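Side-chain contacts in alginate lyase (PDB 3NNB), which probably depolymerises the polysaccharide alginate by beta-elimination, as a lyase: residues A225-L230 with P251-F256; Y233-Y236 with L242-K245. All coordinates share one frame; numbering follows the deposited sequence.

Interaction 1 of 2, residues A225-L230 with P251-F256; sequences AYDVQL and PEKRLF
D227 and R254 reach for each other from opposite directions. R254 grips the carboxylate side-on with two nitrogens. Its NE gives a nearly straight hydrogen bond to D227 OD2 at 2.8 Å. Its NH2 gives a more bent one to D227 OD1 at 2.9 Å, with an N-H...O angle of 154°. The two flat groups are not coplanar; their planes stand 65° apart. OD2 lies in the guanidinium plane, yet both carboxylate oxygens are met from above the plane of the carboxylate.

The arginine chain bends at chi2 (-58°), which turns CD and the head toward the acid. R254 CG itself lies 3.3 Å from D227 OD2, so the chain and the head both border that oxygen. K253 lies alongside. Its CD sits over one face of the guanidinium, toward the rim, and 3.9 Å from D227 OD2. Its chain bends at chi3 and chi4, and the ammonium does not touch the acid.

Y226 presents its ring edge to D227 OD1, while its hydroxyl bonds to the carbonyl of M206. R254 NH2 has a second acceptor, the carbonyl of Q216, which further fixes the guanidinium. Both charged partners are buried, and the salt bridge pairs the two charges. The arrangement is a buried, bidentate Asp-Arg salt bridge joining two successive helices of a mainly helical lyase domain, at a wide pi-type turn of the second helix.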
ATOM      1  N   ALA A 225      -7.012  -6.173  -2.342  1.00  7.57           N
ATOM      2  CA  ALA A 225      -5.989  -5.687  -1.440  1.00  7.01           C
ATOM      3  C   ALA A 225      -5.900  -6.515  -0.153  1.00  7.08           C
ATOM      4  O   ALA A 225      -4.801  -6.713   0.383  1.00  8.09           O
ATOM      5  CB  ALA A 225      -6.180  -4.162  -1.143  1.00  7.50           C
ATOM      6  N   TYR A 226      -7.018  -7.013   0.340  1.00  7.94           N
ATOM      7  CA  TYR A 226      -7.004  -7.869   1.552  1.00  7.01           C
ATOM      8  C   TYR A 226      -6.094  -9.045   1.325  1.00  8.81           C
ATOM      9  O   TYR A 226      -5.279  -9.373   2.167  1.00  8.69           O
ATOM     10  CB  TYR A 226      -8.407  -8.324   1.894  1.00  7.09           C
ATOM     11  CG  TYR A 226      -8.456  -9.317   3.045  1.00  6.31           C
ATOM     12  CD1 TYR A 226      -8.259 -10.665   2.813  1.00 10.23           C
ATOM     13  CD2 TYR A 226      -8.667  -8.889   4.363  1.00 12.24           C
ATOM     14  CE1 TYR A 226      -8.312 -11.599   3.840  1.00 10.35           C
ATOM     15  CE2 TYR A 226      -8.723  -9.823   5.425  1.00 14.03           C
ATOM     16  CZ  TYR A 226      -8.550 -11.166   5.156  1.00 14.96           C
ATOM     17  OH  TYR A 226      -8.589 -12.172   6.141  1.00 17.68           O
ATOM     18  N   ASP A 227      -6.242  -9.680   0.169  1.00  8.73           N
ATOM     19  CA  ASP A 227      -5.432 -10.877  -0.120  1.00  7.72           C
ATOM     20  C   ASP A 227      -3.942 -10.542  -0.177  1.00  6.70           C
ATOM     21  O   ASP A 227      -3.106 -11.297   0.297  1.00  7.32           O
ATOM     22  CB  ASP A 227      -5.851 -11.534  -1.424  1.00  7.68           C
ATOM     23  CG  ASP A 227      -7.128 -12.333  -1.308  1.00 10.45           C
ATOM     24  OD1 ASP A 227      -7.762 -12.371  -0.236  1.00 10.84           O
ATOM     25  OD2 ASP A 227      -7.520 -12.947  -2.332  1.00  8.36           O
ATOM     26  N   VAL A 228      -3.593  -9.426  -0.831  1.00  7.17           N
ATOM     27  CA  VAL A 228      -2.184  -9.010  -0.877  1.00  6.44           C
ATOM     28  C   VAL A 228      -1.598  -8.816   0.523  1.00  6.43           C
ATOM     29  O   VAL A 228      -0.497  -9.285   0.824  1.00  7.80           O
ATOM     30  CB  VAL A 228      -1.951  -7.724  -1.742  1.00  6.56           C
ATOM     31  CG1 VAL A 228      -0.470  -7.414  -1.857  1.00  9.65           C
ATOM     32  CG2 VAL A 228      -2.553  -7.911  -3.135  1.00  8.46           C
ATOM     33  N   GLN A 229      -2.352  -8.133   1.373  1.00  6.60           N
ATOM     34  CA  GLN A 229      -1.870  -7.848   2.715  1.00  6.35           C
ATOM     35  C   GLN A 229      -1.767  -9.159   3.490  1.00  8.15           C
ATOM     36  O   GLN A 229      -0.762  -9.412   4.129  1.00  8.11           O
ATOM     37  CB  GLN A 229      -2.865  -6.923   3.440  1.00  5.61           C
ATOM     38  CG  GLN A 229      -3.004  -5.530   2.860  1.00  6.50           C
ATOM     39  CD  GLN A 229      -3.658  -4.579   3.858  1.00  9.80           C
ATOM     40  OE1 GLN A 229      -3.043  -4.228   4.877  1.00  8.64           O
ATOM     41  NE2 GLN A 229      -4.894  -4.121   3.556  1.00  9.16           N
ATOM     42  N   LEU A 230      -2.790 -10.017   3.409  1.00  7.41           N
ATOM     43  CA  LEU A 230      -2.723 -11.302   4.136  1.00  8.01           C
ATOM     44  C   LEU A 230      -1.466 -12.094   3.711  1.00  8.00           C
ATOM     45  O   LEU A 230      -0.733 -12.660   4.543  1.00  7.49           O
ATOM     46  CB  LEU A 230      -3.992 -12.121   3.914  1.00  8.23           C
ATOM     47  CG  LEU A 230      -4.092 -13.403   4.762  1.00  7.04           C
ATOM     48  CD1 LEU A 230      -4.342 -13.045   6.234  1.00 12.34           C
ATOM     49  CD2 LEU A 230      -5.228 -14.301   4.189  1.00 10.32           C
ATOM     50  N   PRO A 251      -6.179 -15.829  -8.464  1.00  7.18           N
ATOM     51  CA  PRO A 251      -6.733 -15.565  -9.819  1.00  9.55           C
ATOM     52  C   PRO A 251      -8.234 -15.740  -9.893  1.00 10.81           C
ATOM     53  O   PRO A 251      -8.936 -14.834 -10.371  1.00 10.33           O
ATOM     54  CB  PRO A 251      -5.976 -16.581 -10.696  1.00 11.12           C
ATOM     55  CG  PRO A 251      -4.620 -16.694  -9.965  1.00 10.34           C
ATOM     56  CD  PRO A 251      -5.027 -16.764  -8.533  1.00  9.50           C
ATOM     57  N   GLU A 252      -8.764 -16.858  -9.401  1.00 10.53           N
ATOM     58  CA  GLU A 252     -10.200 -17.095  -9.472  0.50 11.54           C
ATOM     59  C   GLU A 252     -10.983 -16.184  -8.537  1.00 10.23           C
ATOM     60  O   GLU A 252     -12.018 -15.672  -8.910  1.00 12.76           O
ATOM     61  CB  GLU A 252     -10.534 -18.568  -9.180  0.50 13.98           C
ATOM     62  CG  GLU A 252     -10.079 -19.512 -10.277  0.50 24.03           C
ATOM     63  CD  GLU A 252     -10.413 -20.968  -9.989  0.50 29.26           C
ATOM     64  OE1 GLU A 252     -11.547 -21.260  -9.549  0.50 29.36           O
ATOM     65  OE2 GLU A 252      -9.536 -21.816 -10.219  0.50 38.54           O
ATOM     66  N   LYS A 253     -10.469 -15.941  -7.326  1.00  9.96           N
ATOM     67  CA  LYS A 253     -11.199 -15.166  -6.334  1.00  9.19           C
ATOM     68  C   LYS A 253     -11.227 -13.672  -6.638  1.00 10.40           C
ATOM     69  O   LYS A 253     -12.255 -13.000  -6.393  1.00 10.34           O
ATOM     70  CB  LYS A 253     -10.596 -15.381  -4.952  1.00 11.67           C
ATOM     71  CG  LYS A 253     -11.439 -14.845  -3.806  1.00 15.21           C
ATOM     72  CD  LYS A 253     -10.776 -15.131  -2.429  1.00 16.84           C
ATOM     73  CE  LYS A 253     -10.642 -16.600  -2.117  1.00 24.63           C
ATOM     74  NZ  LYS A 253     -11.980 -17.286  -2.149  1.00 38.64           N
ATOM     75  N   ARG A 254     -10.127 -13.177  -7.209  1.00  7.22           N
ATOM     76  CA  ARG A 254      -9.930 -11.725  -7.372  1.00  8.84           C
ATOM     77  C   ARG A 254      -9.804 -11.310  -8.846  1.00  8.90           C
ATOM     78  O   ARG A 254     -10.595 -10.524  -9.341  1.00  9.88           O
ATOM     79  CB  ARG A 254      -8.712 -11.223  -6.586  1.00  9.21           C
ATOM     80  CG  ARG A 254      -8.713 -11.615  -5.124  1.00  8.12           C
ATOM     81  CD  ARG A 254      -9.944 -11.124  -4.351  1.00  6.63           C
ATOM     82  NE  ARG A 254      -9.870 -11.596  -2.971  1.00  8.12           N
ATOM     83  CZ  ARG A 254     -10.792 -11.371  -2.043  1.00  8.35           C
ATOM     84  NH1 ARG A 254     -11.914 -10.751  -2.338  1.00 10.57           N
ATOM     85  NH2 ARG A 254     -10.579 -11.786  -0.814  1.00  9.37           N
ATOM     86  N   LEU A 255      -8.831 -11.858  -9.571  1.00  7.45           N
ATOM     87  CA  LEU A 255      -8.601 -11.382 -10.927  1.00  8.24           C
ATOM     88  C   LEU A 255      -9.779 -11.662 -11.846  1.00  9.01           C
ATOM     89  O   LEU A 255     -10.203 -10.807 -12.602  1.00  9.35           O
ATOM     90  CB  LEU A 255      -7.336 -12.012 -11.559  1.00 10.31           C
ATOM     91  CG  LEU A 255      -6.030 -11.688 -10.827  1.00  7.10           C
ATOM     92  CD1 LEU A 255      -4.872 -12.402 -11.493  1.00  7.18           C
ATOM     93  CD2 LEU A 255      -5.753 -10.154 -10.679  1.00  9.06           C
ATOM     94  N   PHE A 256     -10.286 -12.893 -11.824  1.00  8.68           N
ATOM     95  CA  PHE A 256     -11.304 -13.263 -12.813  1.00  8.28           C
ATOM     96  C   PHE A 256     -12.681 -12.729 -12.393  1.00  9.92           C
ATOM     97  O   PHE A 256     -13.612 -12.670 -13.216  1.00 11.96           O
ATOM     98  CB  PHE A 256     -11.351 -14.781 -13.052  1.00  8.72           C
ATOM     99  CG  PHE A 256     -10.018 -15.410 -13.445  1.00  8.60           C
ATOM    100  CD1 PHE A 256      -8.986 -14.675 -14.021  1.00 11.14           C
ATOM    101  CD2 PHE A 256      -9.806 -16.773 -13.225  1.00 13.13           C
ATOM    102  CE1 PHE A 256      -7.760 -15.269 -14.357  1.00 12.05           C
ATOM    103  CE2 PHE A 256      -8.578 -17.362 -13.577  1.00 12.82           C
ATOM    104  CZ  PHE A 256      -7.585 -16.620 -14.132  1.00 10.86           C
TER

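Interaction 2 of 2, residues Y233-Y236 with L242-K245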
ATOM      1  N   TYR A 233       1.807 -10.405   5.049  1.00  6.46           N
ATOM      2  CA  TYR A 233       1.963 -10.512   6.518  1.00  8.76           C
ATOM      3  C   TYR A 233       2.205 -11.975   6.893  1.00  8.87           C
ATOM      4  O   TYR A 233       3.001 -12.257   7.791  1.00  9.24           O
ATOM      5  CB  TYR A 233       0.786  -9.918   7.278  1.00  8.27           C
ATOM      6  CG  TYR A 233       0.487  -8.493   6.855  1.00  8.05           C
ATOM      7  CD1 TYR A 233       1.435  -7.712   6.266  1.00  7.66           C
ATOM      8  CD2 TYR A 233      -0.796  -7.948   7.004  1.00  6.47           C
ATOM      9  CE1 TYR A 233       1.127  -6.402   5.817  1.00  6.23           C
ATOM     10  CE2 TYR A 233      -1.087  -6.683   6.624  1.00  6.14           C
ATOM     11  CZ  TYR A 233      -0.143  -5.903   5.992  1.00  7.70           C
ATOM     12  OH  TYR A 233      -0.470  -4.649   5.507  1.00 10.08           O
ATOM     13  N   ALA A 234       1.572 -12.890   6.160  1.00  8.38           N
ATOM     14  CA  ALA A 234       1.825 -14.322   6.365  1.00  9.60           C
ATOM     15  C   ALA A 234       3.303 -14.631   6.122  1.00  9.81           C
ATOM     16  O   ALA A 234       3.938 -15.327   6.923  1.00 11.42           O
ATOM     17  CB  ALA A 234       0.900 -15.186   5.429  1.00  9.94           C
ATOM     18  N   LEU A 235       3.876 -14.103   5.032  1.00 10.56           N
ATOM     19  CA  LEU A 235       5.281 -14.392   4.704  1.00  8.70           C
ATOM     20  C   LEU A 235       6.186 -13.792   5.766  1.00 11.33           C
ATOM     21  O   LEU A 235       7.134 -14.458   6.204  1.00 12.70           O
ATOM     22  CB  LEU A 235       5.687 -13.858   3.325  1.00 10.71           C
ATOM     23  CG  LEU A 235       5.102 -14.669   2.177  1.00 13.70           C
ATOM     24  CD1 LEU A 235       5.275 -13.930   0.839  1.00 10.16           C
ATOM     25  CD2 LEU A 235       5.827 -16.041   2.112  1.00 12.60           C
ATOM     26  N   TYR A 236       5.897 -12.568   6.214  1.00 10.27           N
ATOM     27  CA  TYR A 236       6.766 -11.917   7.202  1.00  9.37           C
ATOM     28  C   TYR A 236       6.816 -12.700   8.536  1.00 11.89           C
ATOM     29  O   TYR A 236       7.844 -12.730   9.203  1.00 13.60           O
ATOM     30  CB  TYR A 236       6.319 -10.479   7.474  1.00  8.77           C
ATOM     31  CG  TYR A 236       7.232  -9.718   8.392  1.00  8.74           C
ATOM     32  CD1 TYR A 236       8.583  -9.528   8.065  1.00 11.40           C
ATOM     33  CD2 TYR A 236       6.768  -9.188   9.582  1.00 10.71           C
ATOM     34  CE1 TYR A 236       9.452  -8.827   8.922  1.00 11.33           C
ATOM     35  CE2 TYR A 236       7.644  -8.542  10.459  1.00 13.05           C
ATOM     36  CZ  TYR A 236       8.965  -8.341  10.108  1.00  9.31           C
ATOM     37  OH  TYR A 236       9.858  -7.629  10.934  1.00 16.11           O
ATOM     38  N   LEU A 242       0.057 -20.349   4.409  1.00 17.47           N
ATOM     39  CA  LEU A 242      -1.076 -19.448   4.257  1.00 14.42           C
ATOM     40  C   LEU A 242      -0.857 -18.526   3.054  1.00 11.54           C
ATOM     41  O   LEU A 242      -1.801 -18.236   2.325  1.00 13.34           O
ATOM     42  CB  LEU A 242      -1.283 -18.577   5.512  1.00 12.81           C
ATOM     43  CG  LEU A 242      -2.422 -17.544   5.505  1.00 12.54           C
ATOM     44  CD1 LEU A 242      -3.822 -18.093   5.160  1.00 14.26           C
ATOM     45  CD2 LEU A 242      -2.498 -16.833   6.911  1.00 13.16           C
ATOM     46  N   ALA A 243       0.366 -18.041   2.873  1.00 11.32           N
ATOM     47  CA  ALA A 243       0.706 -17.206   1.718  1.00 10.71           C
ATOM     48  C   ALA A 243       0.483 -17.972   0.423  1.00 12.76           C
ATOM     49  O   ALA A 243      -0.166 -17.463  -0.497  1.00 10.55           O
ATOM     50  CB  ALA A 243       2.151 -16.708   1.791  1.00  9.63           C
HETATM   51  N   MSE A 244       0.984 -19.218   0.365  1.00 13.37           N
HETATM   52  CA  MSE A 244       0.804 -20.061  -0.830  0.60 14.23           C
HETATM   53  C   MSE A 244      -0.680 -20.282  -1.173  1.00 13.58           C
HETATM   54  O   MSE A 244      -1.081 -20.158  -2.349  1.00 13.14           O
HETATM   55  CB  MSE A 244       1.550 -21.401  -0.640  0.60 15.43           C
HETATM   56  CG  MSE A 244       1.777 -22.196  -1.899  0.60 16.99           C
HETATM   57 SE   MSE A 244       3.081 -21.359  -3.065  0.45 18.58          SE
HETATM   58  CE  MSE A 244       4.686 -21.564  -1.992  0.60 15.73           C
ATOM     59  N   LYS A 245      -1.482 -20.590  -0.170  1.00 12.89           N
ATOM     60  CA  LYS A 245      -2.906 -20.814  -0.367  0.50 13.71           C
ATOM     61  C   LYS A 245      -3.586 -19.568  -0.942  1.00 13.42           C
ATOM     62  O   LYS A 245      -4.372 -19.655  -1.866  1.00 12.08           O
ATOM     63  CB  LYS A 245      -3.582 -21.208   0.938  0.50 16.11           C
ATOM     64  CG  LYS A 245      -5.094 -21.178   0.882  0.50 23.16           C
ATOM     65  CD  LYS A 245      -5.701 -21.441   2.256  0.50 29.59           C
ATOM     66  CE  LYS A 245      -7.163 -21.850   2.149  0.50 32.71           C
ATOM     67  NZ  LYS A 245      -8.037 -20.743   1.656  0.50 32.55           N
TER
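No flat group enters the meeting of A234 and L235 with L242 and A243. The aromatic rings beside them in sequence, Y233 and Y236, turn to other helices. The Y233 ring meets that of F199 at about 50° between planes, and it also touches F171, I175 and V203. Its hydroxyl bonds to Q229 OE1. Y236 packs on I175, M178 and M195. Both side chains pack against helices 171-180 and 189-208.

The contact itself belongs to a helical hairpin. Helix 221-236 and helix 240-258 are joined by a very short link, and here they meet close to the turn. The turn is pinned by polar groups. T237 OG1 is hydrogen-bonded to the carbonyl oxygens of Y233 and A234, and N239 OD1 to the backbone N of L242.

No hydrogen bond crosses the hairpin; side chains meet by apolar packing. The CA atoms of A234 and A243 lie 5.6 Å apart, a close approach that their small side chains permit. The two methyls point at the opposite segment, with A234 CB and A243 CB 4.1 Å apart. A234 CB also lies 3.9 Å from the backbone N of A243.

The leucines close in beside the alanines. L242 CB comes to 4.0 Å from A234 CB. With CG anti to the backbone N (chi1 179°), L242 CG and CD2 are set near the same methyl, while the side chain also leans on V203 and Q207 of helix 189-208. L235 does not aim its CB at the second helix, yet its branched end reaches it. Its branch point and one methyl both rest on the other alanine: A243 CB sits 3.6 Å from L235 CG and 3.7 Å from L235 CD2.

In the fold
Going from the N terminus, the chain runs up helix 221-236, passing 225-230 and then 233-236. After a short turn it returns along helix 240-258, first through 242-245 and then 251-256. Interaction 2 closes the inner loop, with five residues between its segments. Interaction 1 closes the outer one, with twenty, so the two nest and do not cross. Their centres are about 13 Å apart. L230 CD2 and L242 CD1, 4.2 Å apart, link them by packing. Together they tie the same helix pair near the turn and farther from it. This hairpin is consistent with the helical toroid architecture of the 6-hairpin clan.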